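Proteasome assembly chaperone family protein (Thermoplasma acidophilum, PDB 3GAA) is of unknown function but belongs to the PAC2 family and, like its namesakes, may act as a chaperone in proteasome assembly. Local coordinates at residues E121-E126 with T181-I186; L42-I47 with V89-C94; V69-K74 with D227-K232. One frame throughout, in Å; residues are numbered along the deposited sequence.

Contact 1: residues E121-E126 with T181-I186; sequences EIVIME and TGLSFI
With CG1 of Val-123 opposite its backbone N (chi1 -177°) and CG of Leu-183 placed between its own N and carbonyl carbon, the two side chains lie alongside each other, and Val-123 CG1 comes to 3.3 Å from Leu-183 CD2. The same Val-123 CG1 approaches Phe-185 CD2 obliquely at 3.8 Å, while Leu-183 CD2 sits above one face of that ring, toward its rim. Tyr-210 of helix 196-210 packs on Val-123 and Leu-183, and Phe-151 meets the Phe-185 ring. On the other side of the sheet, a chi1 of 158° turns Ser-184 OG back to Ile-124 O, to which it donates at 3.2 Å from above the carbonyl plane. Phe-185 N comes to Ile-124 O almost head-on at 2.9 Å, so two donors grip it. The strands are parallel neighbours, and the backbone bonding alternates through Ile-122, Leu-183, Ile-124, Phe-185 and Glu-126. Glu-121 OE1 lies 3.4 Å from Thr-181 CG2, yet its polar partners are Lys-147 and Tyr-210. At the far end Glu-126 CG runs beside Ile-186 CG1. The chemistry is that of a buried sheet centre: main-chain polar atoms satisfy one another between apolar layers, and the carboxylates stay at the two ends.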
loop_
_atom_site.group_PDB
_atom_site.type_symbol
_atom_site.label_atom_id
_atom_site.label_comp_id
_atom_site.label_asym_id
_atom_site.label_seq_id
_atom_site.Cartn_x
_atom_site.Cartn_y
_atom_site.Cartn_z
ATOM N N GLU A 121 0.789 16.067 31.347
ATOM C CA GLU A 121 1.508 17.350 31.220
ATOM C C GLU A 121 2.969 17.112 30.847
ATOM O O GLU A 121 3.608 16.250 31.440
ATOM C CB GLU A 121 1.526 18.109 32.545
ATOM C CG GLU A 121 0.241 18.010 33.410
ATOM C CD GLU A 121 -0.426 19.372 33.683
ATOM O OE1 GLU A 121 0.299 20.412 33.786
ATOM O OE2 GLU A 121 -1.682 19.398 33.815
ATOM N N ILE A 122 3.508 17.904 29.930
ATOM C CA ILE A 122 4.883 17.762 29.510
ATOM C C ILE A 122 5.657 18.959 29.952
ATOM O O ILE A 122 5.222 20.027 29.711
ATOM C CB ILE A 122 4.965 17.673 27.995
ATOM C CG1 ILE A 122 4.140 16.472 27.554
ATOM C CG2 ILE A 122 6.381 17.495 27.509
ATOM C CD1 ILE A 122 3.876 16.480 26.092
ATOM N N VAL A 123 6.791 18.801 30.606
ATOM C CA VAL A 123 7.527 19.965 31.053
ATOM C C VAL A 123 8.832 19.934 30.337
ATOM O O VAL A 123 9.487 18.906 30.338
ATOM C CB VAL A 123 7.786 19.886 32.538
ATOM C CG1 VAL A 123 8.468 21.086 32.981
ATOM C CG2 VAL A 123 6.488 19.699 33.278
ATOM N N ILE A 124 9.231 21.031 29.704
ATOM C CA ILE A 124 10.560 21.064 29.053
ATOM C C ILE A 124 11.555 21.878 29.871
ATOM O O ILE A 124 11.292 23.051 30.225
ATOM C CB ILE A 124 10.518 21.603 27.660
ATOM C CG1 ILE A 124 9.642 20.703 26.800
ATOM C CG2 ILE A 124 11.897 21.625 27.114
ATOM C CD1 ILE A 124 8.712 21.483 25.897
ATOM N N MET A 125 12.680 21.231 30.196
ATOM C CA MET A 125 13.627 21.772 31.164
ATOM C C MET A 125 14.727 22.439 30.439
ATOM O O MET A 125 15.343 21.821 29.605
ATOM C CB MET A 125 14.215 20.672 32.017
ATOM C CG MET A 125 13.254 20.180 33.120
ATOM S SD MET A 125 13.588 18.501 33.734
ATOM C CE MET A 125 13.286 18.813 35.415
ATOM N N GLU A 126 15.000 23.698 30.735
ATOM C CA GLU A 126 16.156 24.293 30.114
ATOM C C GLU A 126 16.841 25.433 30.827
ATOM O O GLU A 126 16.343 26.008 31.767
ATOM C CB GLU A 126 15.892 24.617 28.636
ATOM C CG GLU A 126 14.700 25.464 28.323
ATOM C CD GLU A 126 14.257 25.317 26.862
ATOM O OE1 GLU A 126 13.866 26.324 26.190
ATOM O OE2 GLU A 126 14.288 24.161 26.386
ATOM N N THR A 181 -1.268 19.610 28.139
ATOM C CA THR A 181 -0.674 20.790 28.766
ATOM C C THR A 181 0.800 20.660 28.634
ATOM O O THR A 181 1.330 19.647 29.059
ATOM C CB THR A 181 -0.970 20.878 30.276
ATOM O OG1 THR A 181 -2.379 20.950 30.451
ATOM C CG2 THR A 181 -0.307 22.129 30.875
ATOM N N GLY A 182 1.441 21.659 28.031
ATOM C CA GLY A 182 2.888 21.692 27.862
ATOM C C GLY A 182 3.436 23.004 28.422
ATOM O O GLY A 182 2.881 24.051 28.113
ATOM N N LEU A 183 4.431 22.960 29.312
ATOM C CA LEU A 183 5.151 24.162 29.646
ATOM C C LEU A 183 6.581 23.908 29.613
ATOM O O LEU A 183 6.994 22.790 29.458
ATOM C CB LEU A 183 4.769 24.795 30.977
ATOM C CG LEU A 183 4.744 24.005 32.246
ATOM C CD1 LEU A 183 3.516 23.067 32.191
ATOM C CD2 LEU A 183 6.047 23.292 32.373
ATOM N N SER A 184 7.334 24.985 29.697
ATOM C CA SER A 184 8.754 24.922 29.811
ATOM C C SER A 184 9.236 25.784 31.004
ATOM O O SER A 184 8.653 26.814 31.272
ATOM C CB SER A 184 9.377 25.378 28.503
ATOM O OG SER A 184 10.700 25.788 28.774
ATOM N N PHE A 185 10.255 25.335 31.742
ATOM C CA PHE A 185 10.928 26.209 32.690
ATOM C C PHE A 185 12.340 26.509 32.152
ATOM O O PHE A 185 13.032 25.614 31.631
ATOM C CB PHE A 185 11.034 25.537 34.050
ATOM C CG PHE A 185 9.716 25.325 34.753
ATOM C CD1 PHE A 185 8.892 26.386 35.056
ATOM C CD2 PHE A 185 9.341 24.092 35.156
ATOM C CE1 PHE A 185 7.741 26.220 35.706
ATOM C CE2 PHE A 185 8.142 23.911 35.824
ATOM C CZ PHE A 185 7.349 24.977 36.079
ATOM N N ILE A 186 12.741 27.774 32.245
ATOM C CA ILE A 186 14.073 28.194 31.869
ATOM C C ILE A 186 14.769 28.932 33.018
ATOM O O ILE A 186 14.179 29.730 33.774
ATOM C CB ILE A 186 14.085 29.097 30.632
ATOM C CG1 ILE A 186 13.253 28.486 29.489
ATOM C CG2 ILE A 186 15.501 29.248 30.157
ATOM C CD1 ILE A 186 11.770 28.953 29.455
#

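Contact 2: residues L42-I47 with V89-C94; sequences LAASYI and VLVAMC
Ile-47 and Val-91 form one half of the close part of this contact, their side chains passing at a slant so that Ile-47 CG1 lies 3.5 Å from Val-91 CG2. The isoleucine CD1 leans on the same methyl from slightly farther off. The other half belongs to Ala-44. Ala-44 CB points at the strand and touches two of its residues, 3.8 Å from Val-91 CG1 and 3.7 Å from Met-93 CB. With CG1 of Val-91 anti to its backbone N (chi1 168°), CG1 is turned to the alanine and CG2 to the isoleucine, and a single strand residue thereby serves two residues one helical turn apart. Met-53 also leans on both Ile-47 and Val-91, adding to the apolar cluster.

The looser side is at Ser-45, which is partly exposed and whose CB points away from the strand. Met-93, its chain extended beyond CG, reaches over to the helix and brings SD to 3.7 Å from Ser-45 OG. The serine hydroxyl is hydrogen-bonded to Val-41 O one turn back, so its polar need is met within the helix and the methionine merely lies against it. Behind Met-93 stand Arg-80 and Tyr-82 of the adjoining strand.

The short axes pass 8.4 Å apart at 134°, a separation to which the small Ala-44 probably contributes on the close side. Alternate strand residues, Val-91 and Met-93, face the helix, while Leu-90, Ala-92 and Cys-94 face the other way. Helix 39-51 links strand 28-32 to strand 54-60, which run parallel in one sheet with 79-83 and 89-94 between them: a beta-alpha-beta crossover lying on the central sheet of an alpha/beta fold.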
loop_
_atom_site.group_PDB
_atom_site.type_symbol
_atom_site.label_atom_id
_atom_site.label_comp_id
_atom_site.label_asym_id
_atom_site.label_seq_id
_atom_site.Cartn_x
_atom_site.Cartn_y
_atom_site.Cartn_z
ATOM N N LEU A 42 21.248 17.793 32.441
ATOM C CA LEU A 42 21.649 17.668 33.819
ATOM C C LEU A 42 20.461 17.509 34.717
ATOM O O LEU A 42 20.514 16.704 35.607
ATOM C CB LEU A 42 22.488 18.858 34.239
ATOM C CG LEU A 42 23.888 18.916 33.598
ATOM C CD1 LEU A 42 24.590 20.192 34.080
ATOM C CD2 LEU A 42 24.715 17.677 33.936
ATOM N N ALA A 43 19.378 18.242 34.525
ATOM C CA ALA A 43 18.182 17.972 35.348
ATOM C C ALA A 43 17.649 16.553 35.087
ATOM O O ALA A 43 17.471 15.795 36.009
ATOM C CB ALA A 43 17.077 19.032 35.128
ATOM N N ALA A 44 17.448 16.219 33.806
ATOM C CA ALA A 44 16.932 14.914 33.369
ATOM C C ALA A 44 17.712 13.875 34.088
ATOM O O ALA A 44 17.123 13.101 34.831
ATOM C CB ALA A 44 17.076 14.690 31.881
ATOM N N SER A 45 19.033 13.876 33.937
ATOM C CA SER A 45 19.847 12.870 34.616
ATOM C C SER A 45 19.697 12.851 36.099
ATOM O O SER A 45 19.505 11.777 36.678
ATOM C CB SER A 45 21.280 13.093 34.335
ATOM O OG SER A 45 21.391 12.955 32.974
ATOM N N TYR A 46 19.799 14.023 36.712
ATOM C CA TYR A 46 19.591 14.099 38.135
ATOM C C TYR A 46 18.312 13.400 38.520
ATOM O O TYR A 46 18.353 12.532 39.353
ATOM C CB TYR A 46 19.514 15.524 38.614
ATOM C CG TYR A 46 19.337 15.605 40.105
ATOM C CD1 TYR A 46 18.111 15.916 40.652
ATOM C CD2 TYR A 46 20.396 15.346 40.975
ATOM C CE1 TYR A 46 17.943 15.997 42.033
ATOM C CE2 TYR A 46 20.235 15.429 42.344
ATOM C CZ TYR A 46 18.990 15.759 42.862
ATOM O OH TYR A 46 18.760 15.833 44.204
ATOM N N ILE A 47 17.177 13.747 37.910
ATOM C CA ILE A 47 15.941 13.284 38.474
ATOM C C ILE A 47 15.818 11.760 38.231
ATOM O O ILE A 47 15.362 11.023 39.090
ATOM C CB ILE A 47 14.632 14.178 38.128
ATOM C CG1 ILE A 47 13.685 13.425 37.242
ATOM C CG2 ILE A 47 14.841 15.621 37.530
ATOM C CD1 ILE A 47 12.801 12.440 38.042
ATOM N N VAL A 89 5.658 9.418 36.501
ATOM C CA VAL A 89 6.562 10.460 36.022
ATOM C C VAL A 89 7.461 9.796 34.995
ATOM O O VAL A 89 8.092 8.771 35.276
ATOM C CB VAL A 89 7.473 11.034 37.157
ATOM C CG1 VAL A 89 8.427 12.081 36.599
ATOM C CG2 VAL A 89 6.669 11.581 38.337
ATOM N N LEU A 90 7.512 10.367 33.807
ATOM C CA LEU A 90 8.454 9.898 32.858
ATOM C C LEU A 90 9.521 10.966 32.691
ATOM O O LEU A 90 9.286 12.169 32.935
ATOM C CB LEU A 90 7.772 9.615 31.522
ATOM C CG LEU A 90 6.607 8.613 31.473
ATOM C CD1 LEU A 90 6.197 8.446 30.053
ATOM C CD2 LEU A 90 6.945 7.275 32.024
ATOM N N VAL A 91 10.700 10.530 32.278
ATOM C CA VAL A 91 11.722 11.465 31.824
ATOM C C VAL A 91 12.219 11.065 30.435
ATOM O O VAL A 91 12.500 9.910 30.171
ATOM C CB VAL A 91 12.933 11.569 32.767
ATOM C CG1 VAL A 91 14.060 12.331 32.028
ATOM C CG2 VAL A 91 12.504 12.179 34.186
ATOM N N ALA A 92 12.270 12.040 29.543
ATOM C CA ALA A 92 12.743 11.831 28.218
ATOM C C ALA A 92 13.996 12.652 28.171
ATOM O O ALA A 92 13.957 13.833 28.510
ATOM C CB ALA A 92 11.716 12.328 27.234
ATOM N N MET A 93 15.115 12.031 27.820
ATOM C CA MET A 93 16.369 12.778 27.672
ATOM C C MET A 93 17.136 12.380 26.484
ATOM O O MET A 93 17.193 11.206 26.130
ATOM C CB MET A 93 17.324 12.634 28.850
ATOM C CG MET A 93 17.886 11.238 29.146
ATOM S SD MET A 93 18.833 11.476 30.683
ATOM C CE MET A 93 19.174 9.882 31.418
ATOM N N CYS A 94 17.783 13.383 25.908
ATOM C CA CYS A 94 18.687 13.166 24.819
ATOM C C CYS A 94 20.032 13.852 25.037
ATOM O O CYS A 94 20.100 15.055 25.182
ATOM C CB CYS A 94 18.036 13.653 23.551
ATOM S SG CYS A 94 18.994 13.069 22.114
#

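Contact 3: residues V69-K74 with D227-K232; sequences VFVGGK and DEQIKK
Val-71 and Gln-229 make most of this contact, their side chains crossing at a slant. One valine methyl, CG1, lies 3.8 Å from Gln-229 OE1, and the other, CG2, rests over the helix backbone, 3.7 Å from Gln-229 O. Three residues further along the loop, Lys-74 NZ comes to 3.0 Å from Gln-229 OE1, its chain bent at chi3 and chi4 and crossing the glutamine at about a right angle. The same NZ makes a weak hydrogen bond to Val-71 O within the loop. Were Gln-229 replaced by an alanine, the amide would be gone, and the Lys-74 ammonium would probably lose a nearby oxygen while Val-71 CG1 lost part of its cover.

What presents these groups is a tight turn, close to type II, over Phe-70 to Gly-73, with a weak Gly-73 N to Phe-70 O hydrogen bond; it leads from strand 68-69 toward strand 79-83 and rests on helix 219-243, part of a predicted coiled coil. Gly-72 and Gly-73 both have positive phi, which suits glycine, and Gly-73 CA packs 3.5 Å above the Phe-70 ring, toward its rim. Farther out, Ile-233 backs Val-69 and Val-71. Val-71 and Lys-232 also pack on Ala-162 of the second subunit, where Val-69 pairs with an antiparallel strand, carrying the sheet across the interface.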
loop_
_atom_site.group_PDB
_atom_site.type_symbol
_atom_site.label_atom_id
_atom_site.label_comp_id
_atom_site.label_asym_id
_atom_site.label_seq_id
_atom_site.Cartn_x
_atom_site.Cartn_y
_atom_site.Cartn_z
ATOM N N VAL A 69 27.057 6.876 23.513
ATOM C CA VAL A 69 27.769 7.523 24.626
ATOM C C VAL A 69 28.389 6.504 25.587
ATOM O O VAL A 69 27.786 5.514 25.942
ATOM C CB VAL A 69 26.946 8.591 25.359
ATOM C CG1 VAL A 69 25.500 8.476 25.033
ATOM C CG2 VAL A 69 27.192 8.510 26.836
ATOM N N PHE A 70 29.640 6.737 25.940
ATOM C CA PHE A 70 30.386 5.850 26.804
ATOM C C PHE A 70 31.149 6.656 27.852
ATOM O O PHE A 70 32.190 6.218 28.322
ATOM C CB PHE A 70 31.348 5.041 25.956
ATOM C CG PHE A 70 32.056 3.952 26.701
ATOM C CD1 PHE A 70 31.342 2.972 27.370
ATOM C CD2 PHE A 70 33.467 3.878 26.695
ATOM C CE1 PHE A 70 32.023 1.928 28.055
ATOM C CE2 PHE A 70 34.149 2.854 27.364
ATOM C CZ PHE A 70 33.420 1.877 28.049
ATOM N N VAL A 71 30.639 7.830 28.235
ATOM C CA VAL A 71 31.340 8.667 29.194
ATOM C C VAL A 71 31.149 8.007 30.526
ATOM O O VAL A 71 30.084 7.436 30.804
ATOM C CB VAL A 71 30.848 10.130 29.219
ATOM C CG1 VAL A 71 29.488 10.240 29.923
ATOM C CG2 VAL A 71 31.921 11.042 29.866
ATOM N N GLY A 72 32.201 8.059 31.334
ATOM C CA GLY A 72 32.276 7.287 32.559
ATOM C C GLY A 72 32.125 5.779 32.362
ATOM O O GLY A 72 31.565 5.099 33.234
ATOM N N GLY A 73 32.586 5.238 31.233
ATOM C CA GLY A 73 32.485 3.798 30.978
ATOM C C GLY A 73 31.093 3.164 31.125
ATOM O O GLY A 73 30.978 1.971 31.422
ATOM N N LYS A 74 30.036 3.942 30.905
ATOM C CA LYS A 74 28.696 3.389 30.900
ATOM C C LYS A 74 28.234 3.485 29.456
ATOM O O LYS A 74 27.966 4.570 28.960
ATOM C CB LYS A 74 27.752 4.159 31.862
ATOM C CG LYS A 74 28.496 4.797 33.092
ATOM C CD LYS A 74 27.566 5.614 34.086
ATOM C CE LYS A 74 26.853 6.868 33.434
ATOM N NZ LYS A 74 27.729 8.133 33.250
ATOM N N ASP A 227 28.177 17.345 35.181
ATOM C CA ASP A 227 28.732 18.391 34.372
ATOM C C ASP A 227 30.068 18.006 33.685
ATOM O O ASP A 227 30.166 18.103 32.454
ATOM C CB ASP A 227 28.890 19.647 35.209
ATOM C CG ASP A 227 29.187 20.876 34.362
ATOM O OD1 ASP A 227 30.391 21.265 34.306
ATOM O OD2 ASP A 227 28.232 21.428 33.739
ATOM N N GLU A 228 31.077 17.556 34.435
ATOM C CA GLU A 228 32.340 17.171 33.804
ATOM C C GLU A 228 32.050 16.173 32.691
ATOM O O GLU A 228 32.451 16.362 31.541
ATOM C CB GLU A 228 33.347 16.565 34.791
ATOM C CG GLU A 228 33.674 17.423 36.099
ATOM C CD GLU A 228 33.615 19.029 35.949
ATOM O OE1 GLU A 228 32.649 19.680 36.510
ATOM O OE2 GLU A 228 34.551 19.625 35.294
ATOM N N GLN A 229 31.291 15.132 33.011
ATOM C CA GLN A 229 30.898 14.151 31.995
ATOM C C GLN A 229 30.242 14.752 30.755
ATOM O O GLN A 229 30.701 14.529 29.656
ATOM C CB GLN A 229 29.983 13.104 32.597
ATOM C CG GLN A 229 30.633 12.286 33.692
ATOM C CD GLN A 229 29.818 11.083 34.017
ATOM O OE1 GLN A 229 28.658 10.961 33.571
ATOM N NE2 GLN A 229 30.405 10.162 34.770
ATOM N N ILE A 230 29.183 15.518 30.944
ATOM C CA ILE A 230 28.505 16.164 29.833
ATOM C C ILE A 230 29.427 17.062 28.988
ATOM O O ILE A 230 29.297 17.131 27.770
ATOM C CB ILE A 230 27.345 17.044 30.346
ATOM C CG1 ILE A 230 26.024 16.301 30.262
ATOM C CG2 ILE A 230 27.244 18.334 29.526
ATOM C CD1 ILE A 230 26.027 14.938 30.936
ATOM N N LYS A 231 30.329 17.769 29.658
ATOM C CA LYS A 231 31.280 18.665 29.016
ATOM C C LYS A 231 32.199 17.877 28.101
ATOM O O LYS A 231 32.459 18.287 27.002
ATOM C CB LYS A 231 32.111 19.355 30.094
ATOM C CG LYS A 231 32.412 20.807 29.876
ATOM C CD LYS A 231 33.835 21.042 29.367
ATOM C CE LYS A 231 34.415 22.429 29.760
ATOM N NZ LYS A 231 35.192 22.411 31.064
ATOM N N LYS A 232 32.676 16.732 28.563
ATOM C CA LYS A 232 33.510 15.863 27.744
ATOM C C LYS A 232 32.819 15.486 26.437
ATOM O O LYS A 232 33.426 15.318 25.376
ATOM C CB LYS A 232 33.817 14.568 28.482
ATOM C CG LYS A 232 34.879 14.640 29.551
ATOM C CD LYS A 232 35.539 13.251 29.678
ATOM C CE LYS A 232 36.042 12.937 31.076
ATOM N NZ LYS A 232 37.089 13.912 31.500
#

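Overall arrangement
Contacts 1 and 2 both build on the central sheet, with centres about 12 Å apart, and Met-125 joins them: its SD packs 3.8 Å from Ala-43 CB on helix 39-51. That helix also leads on to contact 3, since Leu-42 CD2 lies 3.7 Å from Asp-227 N; the centres of contacts 2 and 3 are about 16 Å apart. Contacts 1 and 3 do not touch, their nearest atoms being about 12 Å apart. Along the chain contact 2 closes before contact 1 opens, whereas contacts 2 and 3 interleave. The series thus runs from the buried sheet, through a covering helix, to the surface helix 219-243 beside the second subunit. No active site can be assigned here.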